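Local coordinates for protein 1-pyrroline-5-carboxylate dehydrogenase (Thermus thermophilus, PDB 1UZB) that probably catalyses the NAD-dependent oxidation of glutamate semialdehyde, the open form of 1-pyrroline-5-carboxylate, to glutamate, a late step of proline breakdown, at residues A[38-46]-A[230-238]; A[173-183]-A[200-211]. All blocks are in the same frame, centred on the assembly; numbering follows the deposited sequence.

Overall arrangement
After helix 17-32 the chain lays down strand 36-42 and turns back through strand 45-47. It then passes through helices including 73-90 before strand 165-180 enters the six-stranded sheet. Interaction 2 closes a short loop there: helix 188-199 carries the chain back so that 200-211 can lie parallel to 173-183. After helix 213-226, residues 230-238 return to the early 38-46 and close the much longer loop of interaction 1, inside which interaction 2 is nested. The two contacts share a border, because strand 233-235 runs beside 203-207, with probable backbone hydrogen bonds joining Ala-206 N to Asn-234 O and Leu-236 N to Ala-206 O. Interaction 1 thus ties the N-terminal hairpin to the sheet whose interior interaction 2 builds.

Interaction 1. Residues A[38-46]-A[230-238]; sequences YPLYIGGEW and PGVVNFLPG
Tyr-41 and Phe-235 face each other as an antiparallel hydrogen-bonded pair, Tyr-41 N giving to Phe-235 O at 3.1 Å and Phe-235 N to Tyr-41 O at 2.8 Å. Tyr-41 CB touches Phe-235 CB at 3.6 Å, and each ring lies anti to its own backbone N, beside the carbonyl carbon (chi1 -172° and 180°). The Tyr-41 ring offers its edge to Val-233 O, 3.5 Å from Tyr-41 CD2, while its OH bonds to His-224. The Phe-235 ring points its edge at Pro-39 O, a buried carbonyl with no hydrogen-bonding partner, and packs among Phe-220 and Phe-190. Leu-40 CD2 presses tightly on Pro-237 CD at 3.4 Å, and Ile-42 crosses Leu-236 at about a right angle, its CD1 resting on Leu-236 CD2, so that apolar side chains meet on this flank.

Beyond the pair, the type I' turn from Ile-42 to Glu-45 is gripped by Asn-234. Its OD1 receives Gly-43 N at 3.1 Å, nearly along the C=O axis (172°), while ND2 reaches Gly-231 O at 2.9 Å and also Val-204 O. Glycine suits positions 43 and 44, whose phi is positive; at Gly-44 a CB would also strike Pro-230. Water 1 accepts from Gly-44 N and Gly-231 N and donates to Val-233 O. With an alanine here instead of Asn-234, Gly-43 N and Gly-231 O would probably lose these partners and the turn would be less firmly held.

One side-chain amide, serving as acceptor and donor at once, together with a water, thus continues the join where direct backbone pairing stops, fastening the N-terminal hairpin to strand 233-235.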
loop_
_atom_site.group_PDB
_atom_site.type_symbol
_atom_site.label_atom_id
_atom_site.label_comp_id
_atom_site.label_asym_id
_atom_site.label_seq_id
_atom_site.Cartn_x
_atom_site.Cartn_y
_atom_site.Cartn_z
ATOM N N TYR A 38 -34.517 23.070 -30.879
ATOM C CA TYR A 38 -33.686 21.902 -30.598
ATOM C C TYR A 38 -34.529 20.628 -30.616
ATOM O O TYR A 38 -35.490 20.500 -29.863
ATOM C CB TYR A 38 -33.012 22.040 -29.228
ATOM C CG TYR A 38 -32.284 23.351 -29.006
ATOM C CD1 TYR A 38 -32.986 24.523 -28.726
ATOM C CD2 TYR A 38 -30.893 23.417 -29.077
ATOM C CE1 TYR A 38 -32.318 25.732 -28.522
ATOM C CE2 TYR A 38 -30.216 24.620 -28.875
ATOM C CZ TYR A 38 -30.935 25.770 -28.598
ATOM O OH TYR A 38 -30.263 26.954 -28.396
ATOM N N PRO A 39 -34.176 19.666 -31.480
ATOM C CA PRO A 39 -34.938 18.413 -31.555
ATOM C C PRO A 39 -34.599 17.448 -30.418
ATOM O O PRO A 39 -33.823 17.773 -29.516
ATOM C CB PRO A 39 -34.525 17.833 -32.908
ATOM C CG PRO A 39 -34.025 19.031 -33.685
ATOM C CD PRO A 39 -33.272 19.789 -32.634
ATOM N N LEU A 40 -35.209 16.268 -30.461
ATOM C CA LEU A 40 -34.930 15.225 -29.482
ATOM C C LEU A 40 -33.625 14.593 -29.968
ATOM O O LEU A 40 -33.198 14.841 -31.093
ATOM C CB LEU A 40 -36.022 14.148 -29.508
ATOM C CG LEU A 40 -37.498 14.556 -29.428
ATOM C CD1 LEU A 40 -38.388 13.320 -29.558
ATOM C CD2 LEU A 40 -37.762 15.264 -28.112
ATOM N N TYR A 41 -32.983 13.791 -29.129
ATOM C CA TYR A 41 -31.765 13.104 -29.541
ATOM C C TYR A 41 -31.993 11.637 -29.209
ATOM O O TYR A 41 -32.048 11.251 -28.040
ATOM C CB TYR A 41 -30.536 13.630 -28.795
ATOM C CG TYR A 41 -29.222 13.092 -29.334
ATOM C CD1 TYR A 41 -28.640 13.630 -30.485
ATOM C CD2 TYR A 41 -28.561 12.042 -28.693
ATOM C CE1 TYR A 41 -27.428 13.137 -30.980
ATOM C CE2 TYR A 41 -27.357 11.543 -29.180
ATOM C CZ TYR A 41 -26.794 12.093 -30.319
ATOM O OH TYR A 41 -25.593 11.609 -30.785
ATOM N N ILE A 42 -32.151 10.823 -30.248
ATOM C CA ILE A 42 -32.410 9.401 -30.080
ATOM C C ILE A 42 -31.536 8.582 -31.014
ATOM O O ILE A 42 -31.428 8.890 -32.198
ATOM C CB ILE A 42 -33.886 9.070 -30.402
ATOM C CG1 ILE A 42 -34.817 9.898 -29.516
ATOM C CG2 ILE A 42 -34.136 7.581 -30.207
ATOM C CD1 ILE A 42 -36.284 9.793 -29.893
ATOM N N GLY A 43 -30.916 7.537 -30.482
ATOM C CA GLY A 43 -30.082 6.682 -31.303
ATOM C C GLY A 43 -29.003 7.379 -32.109
ATOM O O GLY A 43 -28.784 7.049 -33.277
ATOM N N GLY A 44 -28.336 8.354 -31.499
ATOM C CA GLY A 44 -27.257 9.051 -32.172
ATOM C C GLY A 44 -27.622 10.129 -33.173
ATOM O O GLY A 44 -26.743 10.657 -33.853
ATOM N N GLU A 45 -28.903 10.466 -33.271
ATOM C CA GLU A 45 -29.326 11.497 -34.213
ATOM C C GLU A 45 -30.408 12.403 -33.642
ATOM O O GLU A 45 -31.182 12.000 -32.771
ATOM C CB GLU A 45 -29.836 10.856 -35.506
ATOM C CG GLU A 45 -30.992 9.890 -35.305
ATOM C CD GLU A 45 -31.537 9.339 -36.614
ATOM O OE1 GLU A 45 -32.414 8.452 -36.564
ATOM O OE2 GLU A 45 -31.093 9.796 -37.690
ATOM N N TRP A 46 -30.452 13.637 -34.134
ATOM C CA TRP A 46 -31.464 14.583 -33.691
ATOM C C TRP A 46 -32.751 14.269 -34.445
ATOM O O TRP A 46 -32.760 14.202 -35.677
ATOM C CB TRP A 46 -31.012 16.017 -33.968
ATOM C CG TRP A 46 -29.811 16.416 -33.161
ATOM C CD1 TRP A 46 -28.502 16.356 -33.550
ATOM C CD2 TRP A 46 -29.808 16.896 -31.811
ATOM N NE1 TRP A 46 -27.685 16.769 -32.523
ATOM C CE2 TRP A 46 -28.461 17.105 -31.446
ATOM C CE3 TRP A 46 -30.816 17.168 -30.874
ATOM C CZ2 TRP A 46 -28.093 17.574 -30.180
ATOM C CZ3 TRP A 46 -30.449 17.636 -29.613
ATOM C CH2 TRP A 46 -29.096 17.833 -29.281
ATOM N N PRO A 230 -24.293 5.584 -30.738
ATOM C CA PRO A 230 -25.744 5.746 -30.843
ATOM C C PRO A 230 -26.500 4.941 -29.791
ATOM O O PRO A 230 -26.210 3.763 -29.572
ATOM C CB PRO A 230 -26.039 5.260 -32.258
ATOM C CG PRO A 230 -24.791 5.631 -33.003
ATOM C CD PRO A 230 -23.710 5.209 -32.038
ATOM N N GLY A 231 -27.460 5.592 -29.142
ATOM C CA GLY A 231 -28.264 4.926 -28.135
ATOM C C GLY A 231 -27.747 4.965 -26.705
ATOM O O GLY A 231 -28.514 4.712 -25.778
ATOM N N VAL A 232 -26.468 5.276 -26.510
ATOM C CA VAL A 232 -25.914 5.309 -25.159
ATOM C C VAL A 232 -26.568 6.397 -24.303
ATOM O O VAL A 232 -26.867 6.167 -23.131
ATOM C CB VAL A 232 -24.378 5.465 -25.208
ATOM C CG1 VAL A 232 -23.812 5.618 -23.807
ATOM C CG2 VAL A 232 -23.771 4.234 -25.871
ATOM N N VAL A 233 -26.790 7.573 -24.886
ATOM C CA VAL A 233 -27.475 8.667 -24.195
ATOM C C VAL A 233 -28.556 9.206 -25.128
ATOM O O VAL A 233 -28.315 9.418 -26.328
ATOM C CB VAL A 233 -26.523 9.822 -23.777
ATOM C CG1 VAL A 233 -25.611 9.359 -22.640
ATOM C CG2 VAL A 233 -25.717 10.311 -24.967
ATOM N N ASN A 234 -29.745 9.423 -24.573
ATOM C CA ASN A 234 -30.887 9.900 -25.343
ATOM C C ASN A 234 -31.564 11.049 -24.603
ATOM O O ASN A 234 -31.689 11.032 -23.375
ATOM C CB ASN A 234 -31.848 8.732 -25.576
ATOM C CG ASN A 234 -31.149 7.531 -26.206
ATOM O OD1 ASN A 234 -30.986 7.450 -27.426
ATOM N ND2 ASN A 234 -30.705 6.605 -25.365
ATOM N N PHE A 235 -31.999 12.042 -25.374
ATOM C CA PHE A 235 -32.612 13.270 -24.873
ATOM C C PHE A 235 -34.099 13.340 -25.216
ATOM O O PHE A 235 -34.461 13.442 -26.391
ATOM C CB PHE A 235 -31.851 14.441 -25.507
ATOM C CG PHE A 235 -32.347 15.802 -25.114
ATOM C CD1 PHE A 235 -32.792 16.688 -26.090
ATOM C CD2 PHE A 235 -32.304 16.230 -23.792
ATOM C CE1 PHE A 235 -33.181 17.979 -25.761
ATOM C CE2 PHE A 235 -32.692 17.524 -23.451
ATOM C CZ PHE A 235 -33.130 18.399 -24.441
ATOM N N LEU A 236 -34.950 13.302 -24.190
ATOM C CA LEU A 236 -36.395 13.329 -24.384
ATOM C C LEU A 236 -37.180 14.403 -23.641
ATOM O O LEU A 236 -37.878 14.114 -22.663
ATOM C CB LEU A 236 -37.003 11.966 -24.032
ATOM C CG LEU A 236 -36.626 10.744 -24.874
ATOM C CD1 LEU A 236 -37.481 9.556 -24.448
ATOM C CD2 LEU A 236 -36.846 11.039 -26.350
ATOM N N PRO A 237 -37.068 15.662 -24.082
ATOM C CA PRO A 237 -37.822 16.724 -23.407
ATOM C C PRO A 237 -39.313 16.437 -23.599
ATOM O O PRO A 237 -39.720 15.931 -24.649
ATOM C CB PRO A 237 -37.367 17.990 -24.135
ATOM C CG PRO A 237 -36.957 17.483 -25.503
ATOM C CD PRO A 237 -36.233 16.205 -25.166
ATOM N N GLY A 238 -40.117 16.739 -22.584
ATOM C CA GLY A 238 -41.546 16.495 -22.676
ATOM C C GLY A 238 -42.361 17.349 -21.725
ATOM O O GLY A 238 -41.825 17.949 -20.795
HETATM O O HOH W 1 -28.086 8.228 -28.773
#

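Interaction 2. Residues A[173-183]-A[200-211]; sequences PLGAGVVIAPW and VGNTVIAKPAED
A beta-alpha-beta crossover, strand 165-180, helix 188-199 and strand 203-207, brings 173-183 and 200-211 together as parallel neighbours in what is, as in other aldehyde dehydrogenases, probably the Rossmann-like NAD-binding domain. Six backbone bonds zip them, from Thr-203 N to Gly-175 O (3.1 Å) through to Ala-181 N on Lys-207 O.

Asn-202 starts the zipper. Its CG lies anti to the carbonyl carbon (chi1 -63°), turning OD1 toward the backbone NH groups of Leu-174 and Gly-175; Gly-175 N gives Asn-202 OD1 a straight bond of 3.0 Å and Leu-174 N a weak, bent one. Its ND2 bonds to Pro-197 O and Phe-506 O. Gly-201, which ends the helix in a Schellman motif, must lack a side chain, since a CB would collide with Pro-173 CG.

On the face of Val-179, Val-204 and Ala-206, Val-179 CG2 meets Val-204 CG1 tightly at 3.4 Å beneath helix 188-199. Past the strands, Ala-209 CB sits at the edge of the Trp-183 ring and 3.6 Å from Trp-183 CB. Water 2 donates to Ala-181 O and Lys-207 O. Water 3 links Pro-182 O to Ala-209 N.

Direct backbone hydrogen bonding therefore fixes the buried strands, an amide locks one end, and water bridges the loops that follow the two strands, where direct pairing gives out.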
loop_
_atom_site.group_PDB
_atom_site.type_symbol
_atom_site.label_atom_id
_atom_site.label_comp_id
_atom_site.label_asym_id
_atom_site.label_seq_id
_atom_site.Cartn_x
_atom_site.Cartn_y
_atom_site.Cartn_z
ATOM N N PRO A 173 -22.566 -3.533 -15.520
ATOM C CA PRO A 173 -23.643 -2.541 -15.532
ATOM C C PRO A 173 -25.011 -3.216 -15.565
ATOM O O PRO A 173 -25.127 -4.389 -15.926
ATOM C CB PRO A 173 -23.338 -1.718 -16.783
ATOM C CG PRO A 173 -22.688 -2.716 -17.690
ATOM C CD PRO A 173 -21.773 -3.472 -16.761
ATOM N N LEU A 174 -26.038 -2.463 -15.189
ATOM C CA LEU A 174 -27.404 -2.974 -15.119
ATOM C C LEU A 174 -28.155 -3.043 -16.441
ATOM O O LEU A 174 -28.797 -4.050 -16.737
ATOM C CB LEU A 174 -28.215 -2.129 -14.135
ATOM C CG LEU A 174 -27.646 -1.976 -12.723
ATOM C CD1 LEU A 174 -28.477 -0.976 -11.933
ATOM C CD2 LEU A 174 -27.625 -3.333 -12.041
ATOM N N GLY A 175 -28.098 -1.970 -17.222
ATOM C CA GLY A 175 -28.798 -1.947 -18.494
ATOM C C GLY A 175 -29.197 -0.537 -18.874
ATOM O O GLY A 175 -28.435 0.404 -18.664
ATOM N N ALA A 176 -30.392 -0.397 -19.441
ATOM C CA ALA A 176 -30.908 0.904 -19.853
ATOM C C ALA A 176 -31.834 1.444 -18.773
ATOM O O ALA A 176 -32.715 0.731 -18.287
ATOM C CB ALA A 176 -31.665 0.779 -21.175
ATOM N N GLY A 177 -31.627 2.705 -18.404
ATOM C CA GLY A 177 -32.452 3.322 -17.380
ATOM C C GLY A 177 -32.899 4.719 -17.760
ATOM O O GLY A 177 -32.523 5.246 -18.809
ATOM N N VAL A 178 -33.716 5.321 -16.905
ATOM C CA VAL A 178 -34.210 6.662 -17.167
ATOM C C VAL A 178 -33.733 7.654 -16.110
ATOM O O VAL A 178 -33.657 7.335 -14.915
ATOM C CB VAL A 178 -35.764 6.685 -17.241
ATOM C CG1 VAL A 178 -36.363 6.163 -15.943
ATOM C CG2 VAL A 178 -36.257 8.102 -17.530
ATOM N N VAL A 179 -33.387 8.848 -16.578
ATOM C CA VAL A 179 -32.939 9.934 -15.722
ATOM C C VAL A 179 -33.984 11.044 -15.796
ATOM O O VAL A 179 -34.366 11.476 -16.886
ATOM C CB VAL A 179 -31.569 10.483 -16.193
ATOM C CG1 VAL A 179 -31.286 11.838 -15.552
ATOM C CG2 VAL A 179 -30.471 9.494 -15.834
ATOM N N ILE A 180 -34.451 11.488 -14.636
ATOM C CA ILE A 180 -35.442 12.554 -14.547
ATOM C C ILE A 180 -34.737 13.664 -13.774
ATOM O O ILE A 180 -34.576 13.587 -12.554
ATOM C CB ILE A 180 -36.704 12.058 -13.809
ATOM C CG1 ILE A 180 -37.330 10.911 -14.612
ATOM C CG2 ILE A 180 -37.706 13.197 -13.635
ATOM C CD1 ILE A 180 -38.501 10.243 -13.944
ATOM N N ALA A 181 -34.306 14.685 -14.510
ATOM C CA ALA A 181 -33.542 15.799 -13.954
ATOM C C ALA A 181 -34.333 17.016 -13.485
ATOM O O ALA A 181 -35.466 17.244 -13.904
ATOM C CB ALA A 181 -32.487 16.237 -14.968
ATOM N N PRO A 182 -33.722 17.826 -12.609
ATOM C CA PRO A 182 -34.330 19.036 -12.054
ATOM C C PRO A 182 -34.030 20.275 -12.889
ATOM O O PRO A 182 -33.121 20.273 -13.722
ATOM C CB PRO A 182 -33.687 19.123 -10.681
ATOM C CG PRO A 182 -32.280 18.733 -10.992
ATOM C CD PRO A 182 -32.449 17.532 -11.922
ATOM N N TRP A 183 -34.798 21.335 -12.656
ATOM C CA TRP A 183 -34.597 22.584 -13.376
ATOM C C TRP A 183 -33.646 23.534 -12.660
ATOM O O TRP A 183 -33.127 24.461 -13.278
ATOM C CB TRP A 183 -35.931 23.314 -13.609
ATOM C CG TRP A 183 -36.786 23.498 -12.381
ATOM C CD1 TRP A 183 -37.846 22.725 -12.003
ATOM C CD2 TRP A 183 -36.667 24.527 -11.384
ATOM N NE1 TRP A 183 -38.398 23.207 -10.842
ATOM C CE2 TRP A 183 -37.695 24.311 -10.439
ATOM C CE3 TRP A 183 -35.795 25.611 -11.200
ATOM C CZ2 TRP A 183 -37.876 25.136 -9.324
ATOM C CZ3 TRP A 183 -35.977 26.435 -10.088
ATOM C CH2 TRP A 183 -37.010 26.190 -9.167
ATOM N N VAL A 200 -19.935 3.577 -16.234
ATOM C CA VAL A 200 -19.677 2.177 -15.942
ATOM C C VAL A 200 -20.367 1.176 -16.862
ATOM O O VAL A 200 -20.377 -0.023 -16.578
ATOM C CB VAL A 200 -20.016 1.844 -14.467
ATOM C CG1 VAL A 200 -19.091 2.622 -13.539
ATOM C CG2 VAL A 200 -21.475 2.165 -14.174
ATOM N N GLY A 201 -20.958 1.656 -17.955
ATOM C CA GLY A 201 -21.562 0.730 -18.899
ATOM C C GLY A 201 -23.061 0.703 -19.098
ATOM O O GLY A 201 -23.551 -0.105 -19.883
ATOM N N ASN A 202 -23.800 1.551 -18.395
ATOM C CA ASN A 202 -25.249 1.590 -18.567
ATOM C C ASN A 202 -25.574 2.551 -19.704
ATOM O O ASN A 202 -24.702 3.284 -20.183
ATOM C CB ASN A 202 -25.924 2.099 -17.292
ATOM C CG ASN A 202 -25.701 1.190 -16.106
ATOM O OD1 ASN A 202 -26.342 0.148 -15.978
ATOM N ND2 ASN A 202 -24.781 1.578 -15.230
ATOM N N THR A 203 -26.827 2.535 -20.149
ATOM C CA THR A 203 -27.274 3.462 -21.180
ATOM C C THR A 203 -28.435 4.227 -20.553
ATOM O O THR A 203 -29.122 3.715 -19.660
ATOM C CB THR A 203 -27.683 2.751 -22.482
ATOM O OG1 THR A 203 -28.737 1.821 -22.221
ATOM C CG2 THR A 203 -26.479 2.024 -23.074
ATOM N N VAL A 204 -28.649 5.455 -21.013
ATOM C CA VAL A 204 -29.654 6.315 -20.413
ATOM C C VAL A 204 -30.595 7.072 -21.342
ATOM O O VAL A 204 -30.220 7.476 -22.446
ATOM C CB VAL A 204 -28.932 7.363 -19.509
ATOM C CG1 VAL A 204 -29.886 8.462 -19.064
ATOM C CG2 VAL A 204 -28.317 6.670 -18.308
ATOM N N ILE A 205 -31.828 7.237 -20.873
ATOM C CA ILE A 205 -32.836 8.031 -21.562
ATOM C C ILE A 205 -33.034 9.165 -20.554
ATOM O O ILE A 205 -33.451 8.930 -19.420
ATOM C CB ILE A 205 -34.165 7.277 -21.749
ATOM C CG1 ILE A 205 -33.944 6.040 -22.621
ATOM C CG2 ILE A 205 -35.187 8.198 -22.402
ATOM C CD1 ILE A 205 -35.194 5.203 -22.817
ATOM N N ALA A 206 -32.708 10.389 -20.955
ATOM C CA ALA A 206 -32.817 11.527 -20.051
ATOM C C ALA A 206 -33.966 12.468 -20.351
ATOM O O ALA A 206 -34.150 12.899 -21.494
ATOM C CB ALA A 206 -31.505 12.308 -20.048
ATOM N N LYS A 207 -34.744 12.775 -19.318
ATOM C CA LYS A 207 -35.855 13.701 -19.449
ATOM C C LYS A 207 -35.488 14.970 -18.696
ATOM O O LYS A 207 -35.422 14.977 -17.466
ATOM C CB LYS A 207 -37.147 13.136 -18.851
ATOM C CG LYS A 207 -38.336 14.063 -19.101
ATOM C CD LYS A 207 -39.369 14.029 -17.992
ATOM C CE LYS A 207 -40.406 15.126 -18.205
ATOM N NZ LYS A 207 -41.421 15.180 -17.117
ATOM N N PRO A 208 -35.219 16.057 -19.425
ATOM C CA PRO A 208 -34.865 17.316 -18.769
ATOM C C PRO A 208 -36.114 17.916 -18.141
ATOM O O PRO A 208 -37.232 17.544 -18.504
ATOM C CB PRO A 208 -34.354 18.167 -19.923
ATOM C CG PRO A 208 -35.232 17.708 -21.067
ATOM C CD PRO A 208 -35.231 16.206 -20.892
ATOM N N ALA A 209 -35.932 18.824 -17.189
ATOM C CA ALA A 209 -37.068 19.488 -16.568
ATOM C C ALA A 209 -37.611 20.448 -17.629
ATOM O O ALA A 209 -36.841 21.016 -18.405
ATOM C CB ALA A 209 -36.619 20.251 -15.331
ATOM N N GLU A 210 -38.927 20.620 -17.667
ATOM C CA GLU A 210 -39.563 21.491 -18.657
ATOM C C GLU A 210 -38.987 22.898 -18.775
ATOM O O GLU A 210 -38.862 23.427 -19.879
ATOM C CB GLU A 210 -41.064 21.619 -18.377
ATOM C CG GLU A 210 -41.850 20.330 -18.447
ATOM C CD GLU A 210 -43.346 20.567 -18.327
ATOM O OE1 GLU A 210 -44.088 19.588 -18.121
ATOM O OE2 GLU A 210 -43.777 21.734 -18.450
ATOM N N ASP A 211 -38.642 23.498 -17.641
ATOM C CA ASP A 211 -38.112 24.859 -17.618
ATOM C C ASP A 211 -36.668 24.999 -18.082
ATOM O O ASP A 211 -36.182 26.118 -18.258
ATOM C CB ASP A 211 -38.229 25.443 -16.207
ATOM C CG ASP A 211 -39.667 25.678 -15.786
ATOM O OD1 ASP A 211 -40.350 26.492 -16.442
ATOM O OD2 ASP A 211 -40.111 25.053 -14.799
HETATM O O HOH W 2 -37.276 16.112 -15.628
HETATM O O HOH W 3 -33.133 19.259 -16.443
#